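Putative enoyl-CoA hydratase/isomerase (Mycobacterium abscessus, PDB 3RSI) probably acts as a hydro-lyase of the enoyl-CoA hydratase/isomerase family in lipid metabolism. Local coordinates at residues L22-P27 with S64-G69; L95-T100 with M151-R156; D125-D130 with K155-Y160; F135-V140 with L144-G149; F176-Y179 with L183-H186. All coordinates share one frame; numbering follows the deposited sequence.

Contact 1: L22-P27 with S64-G69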
# COMPACT_ATOMS: atom_id res chain seq x y z
N LEU B 22 16.68 -12.91 -18.99
CA LEU B 22 16.21 -14.25 -18.72
C LEU B 22 14.90 -14.44 -19.45
O LEU B 22 13.97 -13.63 -19.30
CB LEU B 22 15.99 -14.44 -17.22
CG LEU B 22 17.20 -14.22 -16.30
CD1 LEU B 22 16.79 -14.43 -14.85
CD2 LEU B 22 18.30 -15.19 -16.69
N THR B 23 14.80 -15.50 -20.24
CA THR B 23 13.60 -15.74 -20.99
C THR B 23 13.04 -17.12 -20.67
O THR B 23 13.68 -18.12 -21.00
CB THR B 23 13.83 -15.62 -22.50
OG1 THR B 23 14.33 -14.31 -22.79
CG2 THR B 23 12.52 -15.84 -23.27
N MET B 24 11.87 -17.14 -20.04
CA MET B 24 11.16 -18.38 -19.76
C MET B 24 10.70 -18.93 -21.11
O MET B 24 10.04 -18.23 -21.87
CB MET B 24 9.98 -18.10 -18.84
CG MET B 24 10.37 -17.61 -17.48
SD MET B 24 9.00 -17.06 -16.46
CE MET B 24 8.71 -15.43 -17.20
N ASN B 25 11.10 -20.16 -21.40
CA ASN B 25 11.01 -20.72 -22.76
C ASN B 25 10.42 -22.13 -22.82
O ASN B 25 11.14 -23.12 -22.94
CB ASN B 25 12.41 -20.74 -23.36
CG ASN B 25 12.42 -21.19 -24.81
OD1 ASN B 25 11.48 -20.92 -25.56
ND2 ASN B 25 13.46 -21.89 -25.20
N ARG B 26 9.10 -22.23 -22.68
CA ARG B 26 8.38 -23.48 -22.93
C ARG B 26 7.09 -23.16 -23.67
O ARG B 26 6.00 -23.15 -23.07
CB ARG B 26 8.05 -24.22 -21.64
CG ARG B 26 9.22 -24.62 -20.79
CD ARG B 26 8.72 -25.25 -19.51
NE ARG B 26 8.14 -26.59 -19.73
CZ ARG B 26 7.11 -27.09 -19.05
NH1 ARG B 26 6.47 -26.38 -18.12
NH2 ARG B 26 6.68 -28.32 -19.31
N PRO B 27 7.20 -22.88 -24.97
CA PRO B 27 6.05 -22.37 -25.72
C PRO B 27 4.83 -23.30 -25.70
O PRO B 27 3.70 -22.83 -25.63
CB PRO B 27 6.60 -22.22 -27.14
CG PRO B 27 8.04 -22.10 -27.00
CD PRO B 27 8.44 -22.82 -25.74
N SER B 64 4.30 -14.91 -27.03
CA SER B 64 3.24 -13.95 -26.68
C SER B 64 2.64 -14.19 -25.30
O SER B 64 1.60 -13.62 -24.97
CB SER B 64 2.15 -14.01 -27.75
OG SER B 64 1.70 -15.35 -27.93
N ALA B 65 3.31 -15.02 -24.49
CA ALA B 65 2.95 -15.28 -23.10
C ALA B 65 4.15 -15.07 -22.20
O ALA B 65 5.28 -15.34 -22.60
CB ALA B 65 2.45 -16.69 -22.93
N TYR B 66 3.91 -14.60 -20.98
CA TYR B 66 5.00 -14.41 -20.02
C TYR B 66 5.22 -15.73 -19.29
O TYR B 66 6.26 -16.35 -19.45
CB TYR B 66 4.66 -13.24 -19.09
CG TYR B 66 5.62 -12.96 -17.96
CD1 TYR B 66 6.80 -12.28 -18.18
CD2 TYR B 66 5.30 -13.30 -16.66
CE1 TYR B 66 7.68 -11.98 -17.13
CE2 TYR B 66 6.13 -12.99 -15.60
CZ TYR B 66 7.32 -12.34 -15.84
OH TYR B 66 8.15 -12.08 -14.77
N CYS B 67 4.24 -16.14 -18.48
CA CYS B 67 4.30 -17.40 -17.76
C CYS B 67 2.90 -17.68 -17.23
O CYS B 67 2.38 -16.90 -16.42
CB CYS B 67 5.34 -17.33 -16.63
SG CYS B 67 5.36 -18.75 -15.52
N VAL B 68 2.28 -18.75 -17.73
CA VAL B 68 0.93 -19.19 -17.31
C VAL B 68 1.27 -20.47 -16.55
O VAL B 68 1.46 -21.60 -17.11
CB VAL B 68 0.04 -19.53 -18.47
CG1 VAL B 68 0.10 -18.41 -19.55
CG2 VAL B 68 0.46 -20.86 -19.02
N GLY B 69 1.35 -20.28 -15.27
CA GLY B 69 2.61 -20.47 -14.67
C GLY B 69 2.99 -21.77 -14.09
O GLY B 69 4.14 -21.95 -13.84
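Met24 sets its terminal methyl squarely over the ring of Tyr66. CE lies 3.6 Å from the ring centroid and only 11° off the ring normal, a CH-pi contact in which the methyl sits over the centre of the face. Met24 SD follows behind, close to the same normal at 5.1 Å from the Tyr66 ring centroid, so the SD-CE bond stands nearly upright on the ring. The conformation explains this: CG is beside the backbone N, the chain then runs straight to SD, and a bend at chi3 (-78°) turns CE onto the aromatic face. The methyl also meets the Tyr66 backbone, with Met24 CE 3.5 Å from Tyr66 O, while Met24 SD rests 3.7 Å from Cys67 CB. Tyr66 leaves the backbone pointing away from Met24, but with CG anti to its N (chi1 176°) the ring swings back beneath the methyl. Phe41 and Met37 of helix 35-50 also pack on Met24, while Cys67 and Val68 pair in a parallel ladder with a strand of the second subunit. Strand 67-68 and Gly69 match, by sequence, the stretch leading to an oxyanion-hole amide in crotonase-fold enzymes, so this Met-aromatic contact probably backs that part of the site.

Contact 2: L95-T100 with M151-R156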
# COMPACT_ATOMS: atom_id res chain seq x y z
N LEU B 95 -18.19 -5.77 15.51
CA LEU B 95 -17.49 -4.75 14.74
C LEU B 95 -16.35 -5.29 13.90
O LEU B 95 -15.69 -4.52 13.18
CB LEU B 95 -16.93 -3.66 15.67
CG LEU B 95 -17.94 -2.83 16.46
CD1 LEU B 95 -17.24 -1.80 17.35
CD2 LEU B 95 -18.90 -2.13 15.52
N LEU B 96 -16.10 -6.60 13.98
CA LEU B 96 -14.90 -7.22 13.38
C LEU B 96 -13.61 -6.49 13.79
O LEU B 96 -12.64 -6.37 13.00
CB LEU B 96 -15.04 -7.29 11.86
CG LEU B 96 -16.18 -8.20 11.36
CD1 LEU B 96 -16.24 -8.17 9.86
CD2 LEU B 96 -15.99 -9.63 11.88
N LEU B 97 -13.60 -5.99 15.02
CA LEU B 97 -12.45 -5.32 15.57
C LEU B 97 -11.47 -6.36 16.15
O LEU B 97 -10.29 -6.35 15.86
CB LEU B 97 -12.88 -4.33 16.63
CG LEU B 97 -11.83 -3.35 17.15
CD1 LEU B 97 -11.02 -2.79 16.00
CD2 LEU B 97 -12.49 -2.23 17.98
N SER B 98 -11.99 -7.25 16.98
CA SER B 98 -11.19 -8.34 17.52
C SER B 98 -11.46 -9.67 16.84
O SER B 98 -10.96 -10.69 17.27
CB SER B 98 -11.47 -8.49 19.02
OG SER B 98 -12.81 -8.91 19.23
N HIS B 99 -12.28 -9.67 15.80
CA HIS B 99 -12.62 -10.92 15.12
C HIS B 99 -12.34 -10.75 13.64
O HIS B 99 -12.52 -9.68 13.09
CB HIS B 99 -14.09 -11.30 15.33
CG HIS B 99 -14.46 -12.60 14.68
ND1 HIS B 99 -13.94 -13.81 15.10
CD2 HIS B 99 -15.28 -12.87 13.64
CE1 HIS B 99 -14.45 -14.78 14.35
NE2 HIS B 99 -15.26 -14.24 13.45
N THR B 100 -11.88 -11.82 13.02
CA THR B 100 -11.70 -11.87 11.60
C THR B 100 -12.61 -12.99 11.09
O THR B 100 -12.52 -14.12 11.55
CB THR B 100 -10.21 -12.11 11.28
OG1 THR B 100 -9.47 -10.92 11.60
CG2 THR B 100 -10.00 -12.48 9.81
N MET B 151 -7.38 3.51 12.49
CA MET B 151 -6.08 4.15 12.67
C MET B 151 -4.94 3.14 12.52
O MET B 151 -3.91 3.47 11.98
CB MET B 151 -6.03 4.91 14.00
CG MET B 151 -7.03 6.08 14.01
SD MET B 151 -7.09 7.06 15.51
CE MET B 151 -7.99 5.95 16.58
N VAL B 152 -5.17 1.91 12.94
CA VAL B 152 -4.26 0.78 12.65
C VAL B 152 -4.27 0.41 11.16
O VAL B 152 -3.21 0.32 10.52
CB VAL B 152 -4.68 -0.45 13.47
CG1 VAL B 152 -3.94 -1.73 13.03
CG2 VAL B 152 -4.47 -0.20 14.98
N ARG B 153 -5.47 0.25 10.60
CA ARG B 153 -5.67 -0.47 9.34
C ARG B 153 -5.63 0.35 8.07
O ARG B 153 -5.14 -0.13 7.06
CB ARG B 153 -6.99 -1.23 9.35
CG ARG B 153 -7.03 -2.37 10.30
CD ARG B 153 -8.45 -2.70 10.66
NE ARG B 153 -8.53 -3.88 11.50
CZ ARG B 153 -9.64 -4.29 12.09
NH1 ARG B 153 -10.75 -3.58 11.97
NH2 ARG B 153 -9.63 -5.39 12.83
N LEU B 154 -6.19 1.56 8.09
CA LEU B 154 -6.53 2.25 6.84
C LEU B 154 -5.29 2.48 5.99
O LEU B 154 -5.31 2.17 4.78
CB LEU B 154 -7.24 3.57 7.09
CG LEU B 154 -7.85 4.25 5.85
CD1 LEU B 154 -8.81 3.26 5.11
CD2 LEU B 154 -8.61 5.55 6.22
N LYS B 155 -4.22 2.98 6.62
CA LYS B 155 -2.94 3.20 5.94
C LYS B 155 -2.32 1.92 5.44
O LYS B 155 -1.44 1.97 4.60
CB LYS B 155 -1.91 3.90 6.84
CG LYS B 155 -1.54 3.07 8.09
CD LYS B 155 -0.38 3.61 8.83
CE LYS B 155 0.10 2.62 9.88
NZ LYS B 155 -0.89 2.40 11.00
N ARG B 156 -2.73 0.76 5.97
CA ARG B 156 -2.21 -0.51 5.47
C ARG B 156 -2.87 -0.92 4.16
O ARG B 156 -2.33 -1.76 3.43
CB ARG B 156 -2.42 -1.63 6.48
CG ARG B 156 -1.79 -1.36 7.81
CD ARG B 156 -2.03 -2.48 8.77
NE ARG B 156 -1.54 -2.13 10.10
CZ ARG B 156 -1.12 -3.00 11.01
NH1 ARG B 156 -1.13 -4.32 10.77
NH2 ARG B 156 -0.66 -2.54 12.15
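Leu96 closes a Schellman motif after helix 88-94, and its carbonyl is taken by Arg153, reaching across from helix 150-157. Arg153 NH2 donates to Leu96 O at 3.2 Å, with an N-H...O angle of 146°. The donor lies in the carbonyl plane on a lone pair of Leu96 O, whereas that oxygen sits 21° out of the guanidinium plane. Leu97 O is equally close to Arg153 NH2, also 3.2 Å from it, approaching the guanidinium obliquely. Beside the guanidinium, Leu97, with CG anti to N (chi1 -170°), brings CD1 4.1 Å from Arg153 NH1. Arg153 can span the gap because its chain is extended from CG to NE, carrying the guanidinium outward from a helix whose CA atoms come no nearer than 10.4 Å (Leu97 to Arg153).

One shell further out, Gln123 NE2 also donates to Leu96 O, so this oxygen is gripped by two side chains. The stronger partner of Arg153 is Glu227 of the third subunit; the acid, together with the loop carbonyls, probably stabilises the buried charge, through a salt bridge that joins Arg153 NH2 to OE2 of that glutamate.

Contact 3: D125-D130 with K155-Y160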
# COMPACT_ATOMS: atom_id res chain seq x y z
N ASP B 125 -13.41 -8.11 2.60
CA ASP B 125 -12.32 -8.57 1.72
C ASP B 125 -12.35 -7.97 0.33
O ASP B 125 -11.31 -7.53 -0.20
CB ASP B 125 -12.40 -10.09 1.61
CG ASP B 125 -12.27 -10.74 2.96
OD1 ASP B 125 -11.33 -10.38 3.68
OD2 ASP B 125 -13.12 -11.57 3.32
N ILE B 126 -13.53 -8.02 -0.26
CA ILE B 126 -13.78 -7.65 -1.65
C ILE B 126 -14.89 -6.60 -1.62
O ILE B 126 -15.86 -6.74 -0.87
CB ILE B 126 -14.23 -8.89 -2.48
CG1 ILE B 126 -13.14 -9.97 -2.45
CG2 ILE B 126 -14.59 -8.51 -3.92
CD1 ILE B 126 -13.62 -11.38 -2.88
N ARG B 127 -14.73 -5.54 -2.39
CA ARG B 127 -15.54 -4.35 -2.17
C ARG B 127 -16.03 -3.77 -3.48
O ARG B 127 -15.23 -3.41 -4.34
CB ARG B 127 -14.73 -3.30 -1.41
CG ARG B 127 -14.27 -3.76 -0.04
CD ARG B 127 -13.17 -2.91 0.56
NE ARG B 127 -12.50 -3.59 1.68
CZ ARG B 127 -11.36 -3.21 2.26
NH1 ARG B 127 -10.75 -2.11 1.84
NH2 ARG B 127 -10.84 -3.92 3.24
N VAL B 128 -17.35 -3.68 -3.60
CA VAL B 128 -18.00 -3.12 -4.78
C VAL B 128 -18.71 -1.83 -4.38
O VAL B 128 -19.55 -1.82 -3.45
CB VAL B 128 -19.06 -4.09 -5.35
CG1 VAL B 128 -19.70 -3.48 -6.62
CG2 VAL B 128 -18.44 -5.46 -5.63
N SER B 129 -18.39 -0.74 -5.07
CA SER B 129 -19.02 0.55 -4.77
C SER B 129 -20.02 0.99 -5.83
O SER B 129 -19.70 1.10 -7.02
CB SER B 129 -17.96 1.64 -4.62
OG SER B 129 -18.56 2.88 -4.29
N ASP B 130 -21.22 1.29 -5.36
CA ASP B 130 -22.16 2.06 -6.16
C ASP B 130 -21.47 3.36 -6.59
O ASP B 130 -20.75 3.99 -5.82
CB ASP B 130 -23.40 2.40 -5.32
CG ASP B 130 -24.53 2.97 -6.14
OD1 ASP B 130 -24.45 4.15 -6.51
OD2 ASP B 130 -25.51 2.24 -6.37
N LYS B 155 -4.22 2.98 6.62
CA LYS B 155 -2.94 3.20 5.94
C LYS B 155 -2.32 1.92 5.44
O LYS B 155 -1.44 1.97 4.60
CB LYS B 155 -1.91 3.90 6.84
CG LYS B 155 -1.54 3.07 8.09
CD LYS B 155 -0.38 3.61 8.83
CE LYS B 155 0.10 2.62 9.88
NZ LYS B 155 -0.89 2.40 11.00
N ARG B 156 -2.73 0.76 5.97
CA ARG B 156 -2.21 -0.51 5.47
C ARG B 156 -2.87 -0.92 4.16
O ARG B 156 -2.33 -1.76 3.43
CB ARG B 156 -2.42 -1.63 6.48
CG ARG B 156 -1.79 -1.36 7.81
CD ARG B 156 -2.03 -2.48 8.77
NE ARG B 156 -1.54 -2.13 10.10
CZ ARG B 156 -1.12 -3.00 11.01
NH1 ARG B 156 -1.13 -4.32 10.77
NH2 ARG B 156 -0.66 -2.54 12.15
N GLN B 157 -4.05 -0.37 3.91
CA GLN B 157 -4.91 -0.84 2.84
C GLN B 157 -4.99 0.12 1.64
O GLN B 157 -5.29 -0.31 0.52
CB GLN B 157 -6.30 -1.10 3.41
CG GLN B 157 -6.30 -2.19 4.48
CD GLN B 157 -7.70 -2.72 4.80
OE1 GLN B 157 -8.68 -2.37 4.13
NE2 GLN B 157 -7.78 -3.60 5.81
N ILE B 158 -4.74 1.41 1.89
CA ILE B 158 -4.73 2.47 0.85
C ILE B 158 -3.54 3.41 1.08
O ILE B 158 -2.96 3.43 2.17
CB ILE B 158 -6.03 3.30 0.80
CG1 ILE B 158 -6.14 4.26 2.00
CG2 ILE B 158 -7.27 2.41 0.70
CD1 ILE B 158 -7.38 5.19 1.89
N PRO B 159 -3.18 4.21 0.06
CA PRO B 159 -1.98 5.02 0.24
C PRO B 159 -2.02 5.91 1.49
O PRO B 159 -3.02 6.59 1.75
CB PRO B 159 -1.91 5.83 -1.05
CG PRO B 159 -2.49 4.88 -2.07
CD PRO B 159 -3.62 4.20 -1.34
N TYR B 160 -0.93 5.84 2.24
CA TYR B 160 -0.73 6.55 3.49
C TYR B 160 -1.28 7.96 3.49
O TYR B 160 -2.00 8.32 4.41
CB TYR B 160 0.77 6.62 3.73
CG TYR B 160 1.22 7.24 5.02
CD1 TYR B 160 1.38 6.45 6.17
CD2 TYR B 160 1.57 8.58 5.09
CE1 TYR B 160 1.85 7.01 7.36
CE2 TYR B 160 2.04 9.14 6.26
CZ TYR B 160 2.18 8.34 7.40
OH TYR B 160 2.64 8.90 8.58
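Arg127 and Gln157 carry practically all of this contact, meeting end-on through their polar groups. Both terminal nitrogens of the guanidinium hold a single amide oxygen: Arg127 NH2 is 2.8 Å from Gln157 OE1 with an N-H...O angle of 154°, and Arg127 NH1 reaches the same Gln157 OE1 at 3.1 Å and a more bent 137°. The oxygen lies within a few degrees of the guanidinium plane. From the amide's side the two donors differ: NH1 approaches nearly in line with the C=O bond, while NH2 is tilted 30° from the carbonyl plane. The long axes of the side chains cross at about a right angle. Each chain is extended beyond CG, so the NH1/NH2 end of the guanidinium reaches the amide oxygen between backbones that stay well apart.

The remaining hydrogens have work as well. Arg127 NH2 also donates to Thr124 O and NH1 to Leu183 O, while Gln157 NE2 donates to Gln122 O; together these fix the rotation of both flat groups and show which end of the amide is oxygen. A buried guanidinium is thus served by neutral carbonyl oxygens here.

Arg127 projects from the middle strand of the parallel sheet 105-109, 126-130, 186-188, and Gln157 lies on the last, weakly bonded part of helix 150-157, ahead of helix 160-169. Thr161 and Tyr160 of the second subunit pack against Arg127 and Gln157, respectively.

Contact 4: F135-V140 with L144-G149; sequences FGLPEV and LVPGAG
Glu139 stands, by sequence, where hydratases of the crotonase family carry one of their two acidic residues, so the loop closed here against Leu144-Pro146 probably borders the active site. Its backbone is tied first: Leu144 N donates to Glu139 O at 3.0 Å, from well above the carbonyl plane (52°) and so not onto a lone pair. Val140 CA adds a CA-H...O contact to Leu144 O at 3.1 Å.

The side chain of Glu139 then crosses Val145-Pro146 at a slant. Glu139 CB meets Val145 C at 3.6 Å, and a bend at chi2 (77°) folds the carboxylate back, leaving Glu139 OE1 3.8 Å from Pro146 CB. Pro146 is the centre of an inverse gamma turn, closed by a weak bond from Gly147 N to Val145 O. Pro146 CB also meets Leu137 CD2 at 4.1 Å, the two side chains crossing at about a right angle.

Glu119 of helix 116-121, probably the other acid by sequence, accepts from Ala148 N. Leu137 packs on this helix, on Leu154 of helix 150-157 and on Ile167 of helix 160-169. Residues 135-140 leave strand 134-136, residues 144-149 lead into helix 150-157, and Val140, Leu144 and Val145 pack on the third subunit.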
# COMPACT_ATOMS: atom_id res chain seq x y z
N PHE B 135 -17.33 7.58 1.08
CA PHE B 135 -16.55 6.89 2.10
C PHE B 135 -15.86 7.89 3.01
O PHE B 135 -15.14 8.76 2.56
CB PHE B 135 -15.50 6.02 1.42
CG PHE B 135 -16.11 4.98 0.52
CD1 PHE B 135 -16.33 3.70 0.97
CD2 PHE B 135 -16.53 5.32 -0.76
CE1 PHE B 135 -16.95 2.73 0.15
CE2 PHE B 135 -17.15 4.38 -1.59
CZ PHE B 135 -17.35 3.08 -1.13
N GLY B 136 -16.06 7.77 4.31
CA GLY B 136 -15.54 8.79 5.19
C GLY B 136 -15.52 8.38 6.64
O GLY B 136 -16.19 7.46 7.05
N LEU B 137 -14.68 9.07 7.39
CA LEU B 137 -14.52 8.88 8.82
C LEU B 137 -14.50 10.27 9.43
O LEU B 137 -13.43 10.85 9.64
CB LEU B 137 -13.22 8.13 9.10
CG LEU B 137 -13.11 6.70 8.56
CD1 LEU B 137 -11.63 6.25 8.60
CD2 LEU B 137 -14.02 5.74 9.35
N PRO B 138 -15.69 10.83 9.69
CA PRO B 138 -15.81 12.22 10.12
C PRO B 138 -15.55 12.48 11.59
O PRO B 138 -15.68 13.61 12.05
CB PRO B 138 -17.27 12.56 9.77
CG PRO B 138 -17.99 11.27 9.91
CD PRO B 138 -17.00 10.21 9.45
N GLU B 139 -15.15 11.43 12.31
CA GLU B 139 -15.09 11.44 13.77
C GLU B 139 -14.43 12.66 14.37
O GLU B 139 -14.99 13.27 15.30
CB GLU B 139 -14.38 10.16 14.27
CG GLU B 139 -15.30 8.97 14.36
CD GLU B 139 -15.60 8.33 13.01
OE1 GLU B 139 -14.95 8.69 12.00
OE2 GLU B 139 -16.47 7.45 12.98
N VAL B 140 -13.26 13.03 13.85
CA VAL B 140 -12.52 14.19 14.37
C VAL B 140 -13.28 15.51 14.32
O VAL B 140 -13.04 16.38 15.16
CB VAL B 140 -11.10 14.37 13.73
CG1 VAL B 140 -10.20 13.15 14.11
CG2 VAL B 140 -11.16 14.62 12.21
N LEU B 144 -14.13 13.17 18.19
CA LEU B 144 -13.93 11.73 18.39
C LEU B 144 -12.83 11.24 17.46
O LEU B 144 -12.36 12.00 16.61
CB LEU B 144 -15.23 10.96 18.09
CG LEU B 144 -16.42 11.18 19.03
CD1 LEU B 144 -17.71 10.50 18.50
CD2 LEU B 144 -16.08 10.66 20.43
N VAL B 145 -12.43 9.97 17.61
CA VAL B 145 -11.55 9.34 16.63
C VAL B 145 -12.14 8.03 16.09
O VAL B 145 -12.92 7.39 16.77
CB VAL B 145 -10.15 9.08 17.22
CG1 VAL B 145 -9.40 10.43 17.49
CG2 VAL B 145 -10.22 8.18 18.45
N PRO B 146 -11.79 7.64 14.86
CA PRO B 146 -12.21 6.33 14.37
C PRO B 146 -11.33 5.21 14.96
O PRO B 146 -10.38 4.72 14.33
CB PRO B 146 -12.05 6.46 12.87
CG PRO B 146 -10.91 7.38 12.70
CD PRO B 146 -10.94 8.33 13.88
N GLY B 147 -11.68 4.84 16.20
CA GLY B 147 -10.92 3.88 16.99
C GLY B 147 -11.46 2.45 16.92
O GLY B 147 -11.15 1.63 17.78
N ALA B 148 -12.25 2.16 15.90
CA ALA B 148 -12.67 0.79 15.62
C ALA B 148 -11.78 0.16 14.54
O ALA B 148 -12.26 -0.48 13.60
CB ALA B 148 -14.15 0.75 15.23
N GLY B 149 -10.48 0.37 14.67
CA GLY B 149 -9.49 -0.26 13.79
C GLY B 149 -8.91 0.60 12.67
O GLY B 149 -7.90 0.21 12.08

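Contact 5: F176-Y179 with L183-H186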
# COMPACT_ATOMS: atom_id res chain seq x y z
N PHE B 176 -15.38 7.30 -7.03
CA PHE B 176 -14.27 7.37 -8.00
C PHE B 176 -12.92 7.49 -7.26
O PHE B 176 -11.95 6.82 -7.59
CB PHE B 176 -14.54 8.57 -8.91
CG PHE B 176 -13.56 8.75 -10.02
CD1 PHE B 176 -13.79 8.13 -11.26
CD2 PHE B 176 -12.46 9.61 -9.88
CE1 PHE B 176 -12.92 8.32 -12.32
CE2 PHE B 176 -11.59 9.81 -10.95
CZ PHE B 176 -11.81 9.16 -12.17
N GLU B 177 -12.88 8.35 -6.24
CA GLU B 177 -11.71 8.49 -5.40
C GLU B 177 -11.38 7.24 -4.61
O GLU B 177 -10.21 6.86 -4.48
CB GLU B 177 -11.89 9.66 -4.44
CG GLU B 177 -11.72 11.01 -5.08
CD GLU B 177 -11.87 12.11 -4.07
OE1 GLU B 177 -12.93 12.14 -3.38
OE2 GLU B 177 -10.92 12.92 -3.93
N ALA B 178 -12.41 6.62 -4.03
CA ALA B 178 -12.28 5.37 -3.28
C ALA B 178 -11.69 4.31 -4.19
O ALA B 178 -10.85 3.53 -3.76
CB ALA B 178 -13.62 4.90 -2.75
N TYR B 179 -12.14 4.29 -5.43
CA TYR B 179 -11.57 3.33 -6.40
C TYR B 179 -10.15 3.73 -6.81
O TYR B 179 -9.29 2.87 -6.91
CB TYR B 179 -12.46 3.18 -7.62
CG TYR B 179 -11.94 2.23 -8.66
CD1 TYR B 179 -12.03 0.85 -8.48
CD2 TYR B 179 -11.38 2.70 -9.86
CE1 TYR B 179 -11.59 -0.05 -9.47
CE2 TYR B 179 -10.90 1.80 -10.84
CZ TYR B 179 -11.02 0.44 -10.64
OH TYR B 179 -10.54 -0.46 -11.57
N LEU B 183 -9.41 1.75 -2.02
CA LEU B 183 -10.23 1.41 -0.87
C LEU B 183 -11.30 0.39 -1.29
O LEU B 183 -11.69 -0.47 -0.51
CB LEU B 183 -10.89 2.69 -0.31
CG LEU B 183 -11.77 2.50 0.91
CD1 LEU B 183 -11.00 1.95 2.09
CD2 LEU B 183 -12.45 3.82 1.27
N VAL B 184 -11.77 0.52 -2.53
CA VAL B 184 -12.70 -0.46 -3.11
C VAL B 184 -12.10 -1.02 -4.40
O VAL B 184 -11.18 -0.42 -4.98
CB VAL B 184 -14.09 0.16 -3.38
CG1 VAL B 184 -14.68 0.74 -2.07
CG2 VAL B 184 -14.02 1.25 -4.45
N GLY B 185 -12.64 -2.15 -4.85
CA GLY B 185 -12.12 -2.84 -6.01
C GLY B 185 -12.93 -2.68 -7.28
O GLY B 185 -12.46 -3.06 -8.36
N HIS B 186 -14.14 -2.14 -7.17
CA HIS B 186 -15.02 -1.90 -8.30
C HIS B 186 -15.88 -0.64 -8.05
O HIS B 186 -16.24 -0.34 -6.90
CB HIS B 186 -16.00 -3.07 -8.48
CG HIS B 186 -15.34 -4.38 -8.78
ND1 HIS B 186 -15.03 -4.78 -10.06
CD2 HIS B 186 -14.89 -5.35 -7.95
CE1 HIS B 186 -14.44 -5.96 -10.00
NE2 HIS B 186 -14.34 -6.32 -8.74
O HOH W 1 -11.05 -3.09 -11.09
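Tyr179 leans from helix 175-180 along the backbone of Val184-His186. Its CB touches Val184 CG2 at 4.0 Å. CG is anti to the backbone N (chi1 179°), which directs the ring toward Val184-His186. Tyr179 CD1 then passes 3.8 Å from Val184 O, an atom lying oblique to the ring, and Tyr179 CE1 comes 3.3 Å from Gly185 O, which sits at the ring edge near its plane. At the tip, Tyr179 OH meets a water at 2.7 Å, and that water donates to Gly185 O at 3.1 Å. The ring edge merely lies against the carbonyl that the hydroxyl reaches through water.

Lower down, the last turn of the helix is joined to Leu183-Val184 by the backbone. Ala178 O accepts two weak bonds, from Leu183 N at 2.9 Å with a poor angle of 129°, and from Val184 N at 3.4 Å but straighter. Ala178 CB packs against Val184 CG2 at 4.0 Å, and Phe135 of strand 134-136 packs on both residues.

The ring of Tyr179 also stacks with His180 of the second subunit and meets Phe181 of that subunit with planes about 85° apart, while Lys162 there donates to Gly185 O. Chemically, that carbonyl is well supplied with donors, whereas Val184 O is buried without a hydrogen-bonding partner in the model and lies beside the tyrosine ring, probably at some energetic cost.

Contacts 2 to 5 form one cluster, while contact 1 lies far away. Contacts 3 and 5 are the closest pair, with centres 7 Å apart: Arg127 O and Ser129 N probably bond Gly185 N and His186 O, joining strands of one sheet. Contacts 2 and 3 share Lys155 and Arg156. Contact 4, nested inside the loops closed by both, touches contact 2 through Leu97 CD1 and Ala148 C at 3.4 Å, and contact 5 through Phe135. Contact 1 probably backs the oxyanion-hole region, yet its centre is 47 Å from that of contact 4 with Glu139. Contacts 1, 2, 3 and 5 all touch the second subunit; in contact 1 Cys67 meets Gly117 there, suggesting sites assembled across chains.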